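Long-range contacts in inactive dihydroorotase-like domain (Chaetomium thermophilum, PDB 5NNL), which is a catalytically inactive relative of the dihydroorotases, built on the alpha/beta barrel fold of the amidohydrolase superfamily: residues F119-T130 and L143-S154; C191-T199 and L221-L229. All coordinates share one frame; numbering follows the deposited sequence.

Contact 1. Residues F119-T130 and L143-S154; sequences FDAWPKHKPIIT and LASLHNRRIHVS
Arg149 reaches across to the turn at Pro123-Lys126, ahead of the point where strands 128-130 and 151-153 pair. These parallel neighbours, linked through helix 134-146, form a beta-alpha-beta unit, as in alpha/beta barrels. Chi1 of 63° sets the arginine's CG between backbone N and carbonyl carbon, and bends at chi2 and chi3 complete the reach. The guanidinium of Arg149 holds Lys126 O end-on with two nitrogens, NH2 at 3.0 Å and NH1 at 3.2 Å, and Trp122 NE1 gives that oxygen a third bond. NE of Arg149 turns back to Arg150 O at 2.7 Å, so bonds on two edges hold the guanidinium in its plane. Ile128 CD1 lies over one face of it and Lys124 O over the other; a water joins NH1 to Trp122 O. The Phe119 ring stands steeply to this plane, at 78°, with CE2 against Arg149 CD. Leu143 CB sits over one face of the Phe119 ring and Ile128 CD1 over the opposite one. Phe119 CB covers a face of the His147 ring, whose NE2 bonds to Glu116. Along the strands, His152 N binds Ile128 O, and His152 O accepts from Thr130 N. The last rung is Ser154 N to Thr130 O at 2.8 Å.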
loop_
_atom_site.group_PDB
_atom_site.type_symbol
_atom_site.label_atom_id
_atom_site.label_comp_id
_atom_site.label_asym_id
_atom_site.label_seq_id
_atom_site.Cartn_x
_atom_site.Cartn_y
_atom_site.Cartn_z
ATOM N N PHE A 119 7.423 20.414 2.943
ATOM C CA PHE A 119 6.108 20.981 3.227
ATOM C C PHE A 119 5.947 22.369 2.614
ATOM O O PHE A 119 4.831 22.759 2.249
ATOM C CB PHE A 119 5.873 21.040 4.736
ATOM C CG PHE A 119 5.234 19.807 5.294
ATOM C CD1 PHE A 119 5.972 18.654 5.481
ATOM C CD2 PHE A 119 3.897 19.806 5.635
ATOM C CE1 PHE A 119 5.387 17.521 5.997
ATOM C CE2 PHE A 119 3.303 18.679 6.152
ATOM C CZ PHE A 119 4.048 17.531 6.335
ATOM N N ASP A 120 7.040 23.130 2.505
ATOM C CA ASP A 120 6.997 24.438 1.854
ATOM C C ASP A 120 6.978 24.337 0.331
ATOM O O ASP A 120 6.372 25.186 -0.334
ATOM C CB ASP A 120 8.199 25.279 2.290
ATOM C CG ASP A 120 8.208 25.556 3.779
ATOM O OD1 ASP A 120 7.116 25.626 4.379
ATOM O OD2 ASP A 120 9.307 25.707 4.348
ATOM N N ALA A 121 7.635 23.325 -0.239
ATOM C CA ALA A 121 7.804 23.207 -1.683
ATOM C C ALA A 121 6.755 22.324 -2.350
ATOM O O ALA A 121 6.621 22.369 -3.578
ATOM C CB ALA A 121 9.196 22.650 -1.995
ATOM N N TRP A 122 6.008 21.533 -1.583
ATOM C CA TRP A 122 5.094 20.557 -2.165
ATOM C C TRP A 122 3.669 21.105 -2.195
ATOM O O TRP A 122 3.244 21.764 -1.242
ATOM C CB TRP A 122 5.135 19.257 -1.359
ATOM C CG TRP A 122 4.318 18.127 -1.917
ATOM C CD1 TRP A 122 3.088 17.724 -1.493
ATOM C CD2 TRP A 122 4.684 17.244 -2.987
ATOM N NE1 TRP A 122 2.663 16.647 -2.231
ATOM C CE2 TRP A 122 3.623 16.335 -3.158
ATOM C CE3 TRP A 122 5.804 17.137 -3.816
ATOM C CZ2 TRP A 122 3.647 15.332 -4.127
ATOM C CZ3 TRP A 122 5.827 16.140 -4.778
ATOM C CH2 TRP A 122 4.755 15.251 -4.924
ATOM N N PRO A 123 2.902 20.875 -3.264
ATOM C CA PRO A 123 1.543 21.437 -3.325
ATOM C C PRO A 123 0.688 21.000 -2.142
ATOM O O PRO A 123 0.706 19.839 -1.730
ATOM C CB PRO A 123 0.995 20.893 -4.650
ATOM C CG PRO A 123 2.200 20.636 -5.476
ATOM C CD PRO A 123 3.272 20.200 -4.522
ATOM N N LYS A 124 -0.087 21.952 -1.612
ATOM C CA LYS A 124 -0.840 21.708 -0.385
ATOM C C LYS A 124 -1.946 20.679 -0.580
ATOM O O LYS A 124 -2.316 19.986 0.374
ATOM C CB LYS A 124 -1.435 23.016 0.137
ATOM C CG LYS A 124 -2.327 22.842 1.364
ATOM C CD LYS A 124 -2.513 24.155 2.121
ATOM C CE LYS A 124 -3.938 24.689 2.030
ATOM N NZ LYS A 124 -4.800 24.176 3.128
ATOM N N HIS A 125 -2.488 20.567 -1.791
ATOM C CA HIS A 125 -3.578 19.642 -2.070
ATOM C C HIS A 125 -3.107 18.357 -2.740
ATOM O O HIS A 125 -3.936 17.599 -3.251
ATOM C CB HIS A 125 -4.639 20.331 -2.933
ATOM C CG HIS A 125 -5.475 21.320 -2.181
ATOM N ND1 HIS A 125 -5.626 21.276 -0.811
ATOM C CD2 HIS A 125 -6.202 22.380 -2.606
ATOM C CE1 HIS A 125 -6.414 22.263 -0.426
ATOM N NE2 HIS A 125 -6.776 22.949 -1.495
ATOM N N LYS A 126 -1.799 18.098 -2.752
ATOM C CA LYS A 126 -1.266 16.834 -3.244
ATOM C C LYS A 126 -0.852 15.958 -2.065
ATOM O O LYS A 126 -0.132 16.436 -1.175
ATOM C CB LYS A 126 -0.073 17.084 -4.160
ATOM C CG LYS A 126 0.176 15.987 -5.194
ATOM C CD LYS A 126 0.730 16.550 -6.502
ATOM C CE LYS A 126 -0.084 16.095 -7.712
ATOM N NZ LYS A 126 0.175 14.672 -8.074
ATOM N N PRO A 127 -1.274 14.694 -2.005
ATOM C CA PRO A 127 -1.067 13.904 -0.783
ATOM C C PRO A 127 0.395 13.778 -0.375
ATOM O O PRO A 127 1.301 13.720 -1.210
ATOM C CB PRO A 127 -1.653 12.534 -1.145
ATOM C CG PRO A 127 -2.648 12.822 -2.205
ATOM C CD PRO A 127 -2.075 13.956 -2.999
ATOM N N ILE A 128 0.607 13.720 0.943
ATOM C CA ILE A 128 1.896 13.400 1.544
ATOM C C ILE A 128 1.720 12.171 2.425
ATOM O O ILE A 128 0.767 12.087 3.206
ATOM C CB ILE A 128 2.462 14.576 2.369
ATOM C CG1 ILE A 128 2.739 15.773 1.454
ATOM C CG2 ILE A 128 3.739 14.152 3.105
ATOM C CD1 ILE A 128 3.218 17.027 2.178
ATOM N N ILE A 129 2.655 11.232 2.313
ATOM C CA ILE A 129 2.591 9.960 3.021
ATOM C C ILE A 129 3.927 9.732 3.717
ATOM O O ILE A 129 4.986 10.038 3.162
ATOM C CB ILE A 129 2.250 8.796 2.061
ATOM C CG1 ILE A 129 2.480 7.440 2.736
ATOM C CG2 ILE A 129 3.068 8.894 0.786
ATOM C CD1 ILE A 129 1.976 6.254 1.924
ATOM N N THR A 130 3.873 9.204 4.940
ATOM C CA THR A 130 5.068 8.969 5.735
ATOM C C THR A 130 4.944 7.652 6.485
ATOM O O THR A 130 3.842 7.196 6.796
ATOM C CB THR A 130 5.312 10.101 6.747
ATOM O OG1 THR A 130 6.456 9.785 7.547
ATOM C CG2 THR A 130 4.096 10.302 7.651
ATOM N N LEU A 143 3.963 19.503 11.819
ATOM C CA LEU A 143 4.078 20.293 10.599
ATOM C C LEU A 143 2.769 20.290 9.819
ATOM O O LEU A 143 2.317 21.336 9.342
ATOM C CB LEU A 143 5.230 19.762 9.745
ATOM C CG LEU A 143 6.614 19.928 10.381
ATOM C CD1 LEU A 143 7.697 19.263 9.550
ATOM C CD2 LEU A 143 6.948 21.394 10.588
ATOM N N ALA A 144 2.136 19.121 9.688
ATOM C CA ALA A 144 0.845 19.063 9.009
ATOM C C ALA A 144 -0.163 19.984 9.682
ATOM O O ALA A 144 -0.943 20.664 9.005
ATOM C CB ALA A 144 0.324 17.627 8.984
ATOM N N SER A 145 -0.155 20.023 11.018
ATOM C CA SER A 145 -1.053 20.915 11.743
ATOM C C SER A 145 -0.683 22.377 11.523
ATOM O O SER A 145 -1.566 23.231 11.370
ATOM C CB SER A 145 -1.028 20.589 13.236
ATOM O OG SER A 145 -1.841 21.500 13.956
ATOM N N LEU A 146 0.615 22.688 11.503
ATOM C CA LEU A 146 1.039 24.076 11.360
ATOM C C LEU A 146 0.822 24.592 9.944
ATOM O O LEU A 146 0.656 25.798 9.749
ATOM C CB LEU A 146 2.508 24.223 11.758
ATOM C CG LEU A 146 2.826 24.023 13.246
ATOM C CD1 LEU A 146 4.322 24.122 13.493
ATOM C CD2 LEU A 146 2.091 25.030 14.112
ATOM N N HIS A 147 0.832 23.716 8.948
ATOM C CA HIS A 147 0.501 24.118 7.589
ATOM C C HIS A 147 -0.961 23.869 7.250
ATOM O O HIS A 147 -1.373 24.130 6.117
ATOM C CB HIS A 147 1.397 23.385 6.590
ATOM C CG HIS A 147 2.849 23.720 6.729
ATOM N ND1 HIS A 147 3.456 24.720 6.001
ATOM C CD2 HIS A 147 3.812 23.194 7.522
ATOM C CE1 HIS A 147 4.733 24.790 6.334
ATOM N NE2 HIS A 147 4.975 23.875 7.254
ATOM N N ASN A 148 -1.745 23.382 8.210
ATOM C CA ASN A 148 -3.161 23.084 8.009
ATOM C C ASN A 148 -3.387 22.326 6.703
ATOM O O ASN A 148 -4.181 22.725 5.849
ATOM C CB ASN A 148 -3.999 24.359 8.042
ATOM C CG ASN A 148 -5.484 24.068 8.079
ATOM O OD1 ASN A 148 -5.938 23.166 8.780
ATOM N ND2 ASN A 148 -6.244 24.816 7.304
ATOM N N ARG A 149 -2.672 21.215 6.552
ATOM C CA ARG A 149 -2.821 20.344 5.397
ATOM C C ARG A 149 -2.896 18.897 5.876
ATOM O O ARG A 149 -2.799 18.607 7.073
ATOM C CB ARG A 149 -1.677 20.554 4.394
ATOM C CG ARG A 149 -0.279 20.205 4.904
ATOM C CD ARG A 149 0.541 19.579 3.794
ATOM N NE ARG A 149 -0.102 18.361 3.306
ATOM C CZ ARG A 149 -0.096 17.947 2.041
ATOM N NH1 ARG A 149 0.523 18.648 1.099
ATOM N NH2 ARG A 149 -0.722 16.824 1.715
ATOM N N ARG A 150 -3.071 17.983 4.926
ATOM C CA ARG A 150 -3.303 16.578 5.224
ATOM C C ARG A 150 -1.986 15.821 5.333
ATOM O O ARG A 150 -0.989 16.174 4.699
ATOM C CB ARG A 150 -4.173 15.934 4.141
ATOM C CG ARG A 150 -5.483 16.659 3.873
ATOM C CD ARG A 150 -6.279 15.987 2.759
ATOM N NE ARG A 150 -6.750 14.655 3.143
ATOM C CZ ARG A 150 -8.019 14.246 3.126
ATOM N NH1 ARG A 150 -9.001 15.047 2.727
ATOM N NH2 ARG A 150 -8.311 13.009 3.505
ATOM N N ILE A 151 -1.996 14.768 6.148
ATOM C CA ILE A 151 -0.870 13.849 6.267
ATOM C C ILE A 151 -1.418 12.437 6.413
ATOM O O ILE A 151 -2.400 12.212 7.127
ATOM C CB ILE A 151 0.043 14.206 7.460
ATOM C CG1 ILE A 151 1.258 13.278 7.517
ATOM C CG2 ILE A 151 -0.728 14.130 8.760
ATOM C CD1 ILE A 151 2.253 13.494 6.398
ATOM N N HIS A 152 -0.779 11.483 5.738
ATOM C CA HIS A 152 -1.158 10.078 5.808
ATOM C C HIS A 152 0.012 9.269 6.345
ATOM O O HIS A 152 1.136 9.390 5.848
ATOM C CB HIS A 152 -1.572 9.537 4.437
ATOM C CG HIS A 152 -2.034 8.112 4.473
ATOM N ND1 HIS A 152 -3.315 7.756 4.840
ATOM C CD2 HIS A 152 -1.383 6.956 4.206
ATOM C CE1 HIS A 152 -3.435 6.442 4.786
ATOM N NE2 HIS A 152 -2.278 5.932 4.404
ATOM N N VAL A 153 -0.260 8.439 7.350
ATOM C CA VAL A 153 0.756 7.630 8.015
ATOM C C VAL A 153 0.567 6.182 7.589
ATOM O O VAL A 153 -0.528 5.625 7.725
ATOM C CB VAL A 153 0.672 7.767 9.544
ATOM C CG1 VAL A 153 1.791 6.980 10.212
ATOM C CG2 VAL A 153 0.732 9.230 9.953
ATOM N N SER A 154 1.639 5.566 7.109
ATOM C CA SER A 154 1.564 4.257 6.482
ATOM C C SER A 154 2.197 3.186 7.361
ATOM O O SER A 154 3.107 3.454 8.149
ATOM C CB SER A 154 2.256 4.276 5.118
ATOM O OG SER A 154 1.948 3.107 4.377
HETATM O O HOH W 1 2.321 20.638 1.015
HETATM O O HOH W 2 -1.708 13.735 2.777
#

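Contact 2. Residues C191-T199 and L221-L229; sequences CPGCHFLPT and LPYQLAHFL
Two consecutive type I turns, Cys191-Cys194 and Cys194-Leu197, bring the 191-199 loop alongside helix 221-228, with Cys194 CA 7.5 Å from Leu225 CA; no hydrogen bond links the loop to the helix. Phe196 carries the contact. Its CG lies between the backbone N and the carbonyl carbon (chi1 45°), and the ring reaches the helix between side chains from successive turns. The outstretched Gln224 runs antiparallel to it: Gln224 CG sits over the centre of the Phe196 ring at 3.9 Å, and the amide stacks on the ring with its plane turned by only 22°. Cys194 CB covers the other face, toward the rim. At the edge, Leu225 CD1 meets CE1 of Phe196 at 3.7 Å, while Leu221 CD1 comes obliquely to Phe196 CD1. The CE2 edge of Phe196 points at the face of Phe228 in a T-shaped pair, planes at 75°. Phe228 also receives the disulfide: Cys194 SG, bonded to Cys191 SG within the first turn, lies 4.0 Å from its CD2 and oblique to the ring, and Gly193 O comes to 3.4 Å from its CZ. Leu197 CD2 extends the apolar patch to Leu221 CD1. Beyond the patch, Leu221 also packs on Tyr182 and Ser183 of helix 181-185, and the loop runs on into helix 200-207, whose start Thr199 caps; helix 221-228 follows strand 215-217.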
loop_
_atom_site.group_PDB
_atom_site.type_symbol
_atom_site.label_atom_id
_atom_site.label_comp_id
_atom_site.label_asym_id
_atom_site.label_seq_id
_atom_site.Cartn_x
_atom_site.Cartn_y
_atom_site.Cartn_z
ATOM N N CYS A 191 6.898 -14.894 14.886
ATOM C CA CYS A 191 8.311 -14.789 14.525
ATOM C C CYS A 191 8.975 -13.844 15.510
ATOM O O CYS A 191 8.937 -12.617 15.339
ATOM C CB CYS A 191 8.507 -14.291 13.094
ATOM S SG CYS A 191 10.243 -13.889 12.735
ATOM N N PRO A 192 9.601 -14.373 16.566
ATOM C CA PRO A 192 10.265 -13.480 17.531
ATOM C C PRO A 192 11.391 -12.671 16.913
ATOM O O PRO A 192 11.616 -11.525 17.321
ATOM C CB PRO A 192 10.779 -14.443 18.612
ATOM C CG PRO A 192 9.998 -15.711 18.423
ATOM C CD PRO A 192 9.713 -15.789 16.957
ATOM N N GLY A 193 12.101 -13.228 15.933
ATOM C CA GLY A 193 13.177 -12.512 15.272
ATOM C C GLY A 193 12.728 -11.378 14.369
ATOM O O GLY A 193 13.566 -10.564 13.970
ATOM N N CYS A 194 11.438 -11.297 14.051
ATOM C CA CYS A 194 10.914 -10.297 13.119
ATOM C C CYS A 194 10.431 -9.094 13.928
ATOM O O CYS A 194 9.271 -9.024 14.338
ATOM C CB CYS A 194 9.792 -10.892 12.276
ATOM S SG CYS A 194 10.200 -12.400 11.347
ATOM N N HIS A 195 11.326 -8.132 14.156
ATOM C CA HIS A 195 10.971 -6.948 14.929
ATOM C C HIS A 195 10.236 -5.901 14.100
ATOM O O HIS A 195 9.851 -4.861 14.646
ATOM C CB HIS A 195 12.225 -6.336 15.564
ATOM C CG HIS A 195 13.043 -7.324 16.335
ATOM N ND1 HIS A 195 12.600 -7.906 17.504
ATOM C CD2 HIS A 195 14.269 -7.848 16.097
ATOM C CE1 HIS A 195 13.519 -8.739 17.955
ATOM N NE2 HIS A 195 14.544 -8.722 17.121
ATOM N N PHE A 196 10.026 -6.149 12.808
ATOM C CA PHE A 196 9.168 -5.304 11.988
ATOM C C PHE A 196 7.703 -5.709 12.082
ATOM O O PHE A 196 6.835 -4.950 11.636
ATOM C CB PHE A 196 9.618 -5.340 10.518
ATOM C CG PHE A 196 9.920 -6.722 10.009
ATOM C CD1 PHE A 196 8.912 -7.530 9.512
ATOM C CD2 PHE A 196 11.214 -7.215 10.038
ATOM C CE1 PHE A 196 9.190 -8.805 9.052
ATOM C CE2 PHE A 196 11.498 -8.486 9.579
ATOM C CZ PHE A 196 10.485 -9.281 9.084
ATOM N N LEU A 197 7.410 -6.879 12.645
ATOM C CA LEU A 197 6.041 -7.254 12.950
ATOM C C LEU A 197 5.623 -6.661 14.290
ATOM O O LEU A 197 6.467 -6.366 15.141
ATOM C CB LEU A 197 5.903 -8.772 12.998
ATOM C CG LEU A 197 6.028 -9.553 11.693
ATOM C CD1 LEU A 197 5.985 -11.047 11.985
ATOM C CD2 LEU A 197 4.930 -9.173 10.714
ATOM N N PRO A 198 4.323 -6.479 14.509
ATOM C CA PRO A 198 3.863 -5.996 15.815
ATOM C C PRO A 198 4.020 -7.056 16.893
ATOM O O PRO A 198 3.997 -8.260 16.625
ATOM C CB PRO A 198 2.383 -5.679 15.574
ATOM C CG PRO A 198 1.991 -6.611 14.478
ATOM C CD PRO A 198 3.197 -6.695 13.583
ATOM N N THR A 199 4.175 -6.593 18.129
ATOM C CA THR A 199 4.054 -7.490 19.259
ATOM C C THR A 199 2.593 -7.909 19.397
ATOM O O THR A 199 1.700 -7.262 18.843
ATOM C CB THR A 199 4.527 -6.824 20.551
ATOM O OG1 THR A 199 3.628 -5.764 20.906
ATOM C CG2 THR A 199 5.936 -6.266 20.402
ATOM N N LEU A 221 5.831 -4.940 3.718
ATOM C CA LEU A 221 5.963 -5.925 4.787
ATOM C C LEU A 221 6.006 -7.354 4.267
ATOM O O LEU A 221 6.844 -8.132 4.758
ATOM C CB LEU A 221 4.822 -5.745 5.797
ATOM C CG LEU A 221 4.738 -6.777 6.924
ATOM C CD1 LEU A 221 6.057 -6.870 7.692
ATOM C CD2 LEU A 221 3.597 -6.427 7.871
ATOM N N PRO A 222 5.160 -7.774 3.322
ATOM C CA PRO A 222 5.304 -9.140 2.794
ATOM C C PRO A 222 6.681 -9.397 2.220
ATOM O O PRO A 222 7.269 -10.457 2.466
ATOM C CB PRO A 222 4.215 -9.218 1.714
ATOM C CG PRO A 222 3.220 -8.173 2.097
ATOM C CD PRO A 222 4.020 -7.066 2.716
ATOM N N TYR A 223 7.214 -8.444 1.454
ATOM C CA TYR A 223 8.541 -8.618 0.877
ATOM C C TYR A 223 9.615 -8.605 1.956
ATOM O O TYR A 223 10.529 -9.438 1.939
ATOM C CB TYR A 223 8.815 -7.528 -0.158
ATOM C CG TYR A 223 10.148 -7.706 -0.846
ATOM C CD1 TYR A 223 10.252 -8.455 -2.008
ATOM C CD2 TYR A 223 11.309 -7.146 -0.321
ATOM C CE1 TYR A 223 11.465 -8.635 -2.637
ATOM C CE2 TYR A 223 12.531 -7.321 -0.944
ATOM C CZ TYR A 223 12.600 -8.068 -2.102
ATOM O OH TYR A 223 13.801 -8.258 -2.739
ATOM N N GLN A 224 9.528 -7.663 2.898
ATOM C CA GLN A 224 10.514 -7.601 3.973
ATOM C C GLN A 224 10.547 -8.902 4.766
ATOM O O GLN A 224 11.622 -9.390 5.131
ATOM C CB GLN A 224 10.210 -6.418 4.893
ATOM C CG GLN A 224 11.099 -6.341 6.119
ATOM C CD GLN A 224 10.908 -5.051 6.885
ATOM O OE1 GLN A 224 9.904 -4.359 6.720
ATOM N NE2 GLN A 224 11.878 -4.717 7.725
ATOM N N LEU A 225 9.376 -9.484 5.034
ATOM C CA LEU A 225 9.313 -10.739 5.776
ATOM C C LEU A 225 9.967 -11.875 4.999
ATOM O O LEU A 225 10.789 -12.621 5.542
ATOM C CB LEU A 225 7.856 -11.075 6.094
ATOM C CG LEU A 225 7.576 -12.363 6.872
ATOM C CD1 LEU A 225 7.979 -12.225 8.327
ATOM C CD2 LEU A 225 6.103 -12.732 6.754
ATOM N N ALA A 226 9.596 -12.036 3.727
ATOM C CA ALA A 226 10.161 -13.119 2.927
ATOM C C ALA A 226 11.674 -12.993 2.819
ATOM O O ALA A 226 12.396 -13.993 2.904
ATOM C CB ALA A 226 9.528 -13.126 1.538
ATOM N N HIS A 227 12.174 -11.772 2.625
ATOM C CA HIS A 227 13.615 -11.564 2.520
ATOM C C HIS A 227 14.317 -11.916 3.829
ATOM O O HIS A 227 15.345 -12.601 3.830
ATOM C CB HIS A 227 13.899 -10.116 2.117
ATOM C CG HIS A 227 15.343 -9.831 1.842
ATOM N ND1 HIS A 227 16.243 -10.814 1.487
ATOM C CD2 HIS A 227 16.044 -8.673 1.873
ATOM C CE1 HIS A 227 17.435 -10.272 1.309
ATOM N NE2 HIS A 227 17.341 -8.974 1.537
ATOM N N PHE A 228 13.765 -11.464 4.958
ATOM C CA PHE A 228 14.365 -11.765 6.254
ATOM C C PHE A 228 14.390 -13.263 6.535
ATOM O O PHE A 228 15.267 -13.741 7.265
ATOM C CB PHE A 228 13.603 -11.036 7.361
ATOM C CG PHE A 228 14.191 -11.227 8.725
ATOM C CD1 PHE A 228 15.152 -10.353 9.203
ATOM C CD2 PHE A 228 13.780 -12.275 9.532
ATOM C CE1 PHE A 228 15.694 -10.523 10.459
ATOM C CE2 PHE A 228 14.320 -12.449 10.789
ATOM C CZ PHE A 228 15.278 -11.572 11.254
ATOM N N LEU A 229 13.437 -14.016 5.986
ATOM C CA LEU A 229 13.397 -15.463 6.153
ATOM C C LEU A 229 14.102 -16.210 5.026
ATOM O O LEU A 229 14.153 -17.445 5.055
ATOM C CB LEU A 229 11.945 -15.945 6.260
ATOM C CG LEU A 229 11.134 -15.474 7.475
ATOM C CD1 LEU A 229 9.729 -16.066 7.436
ATOM C CD2 LEU A 229 11.819 -15.832 8.785
#

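In the fold
Contact 1 is the more deeply buried and contact 2 only partly so, although both centres lie at similar distances from the middle of the chain, about 18 and 17 Å. They share no element: contact 1 joins two neighbouring strands and the helix ends leading toward them, whereas contact 2 presses a loop onto the helix after strand 215-217. Contact 1 closes before contact 2 opens along the chain, and their nearest atoms stay about 9 Å apart. Their chemistry follows their places. Contact 1 combines strand hydrogen bonds and a buried, multiply bonded arginine with apolar packing round Phe119, while aromatic, aliphatic and sulfur packing carries contact 2, whose loop contains a local disulfide.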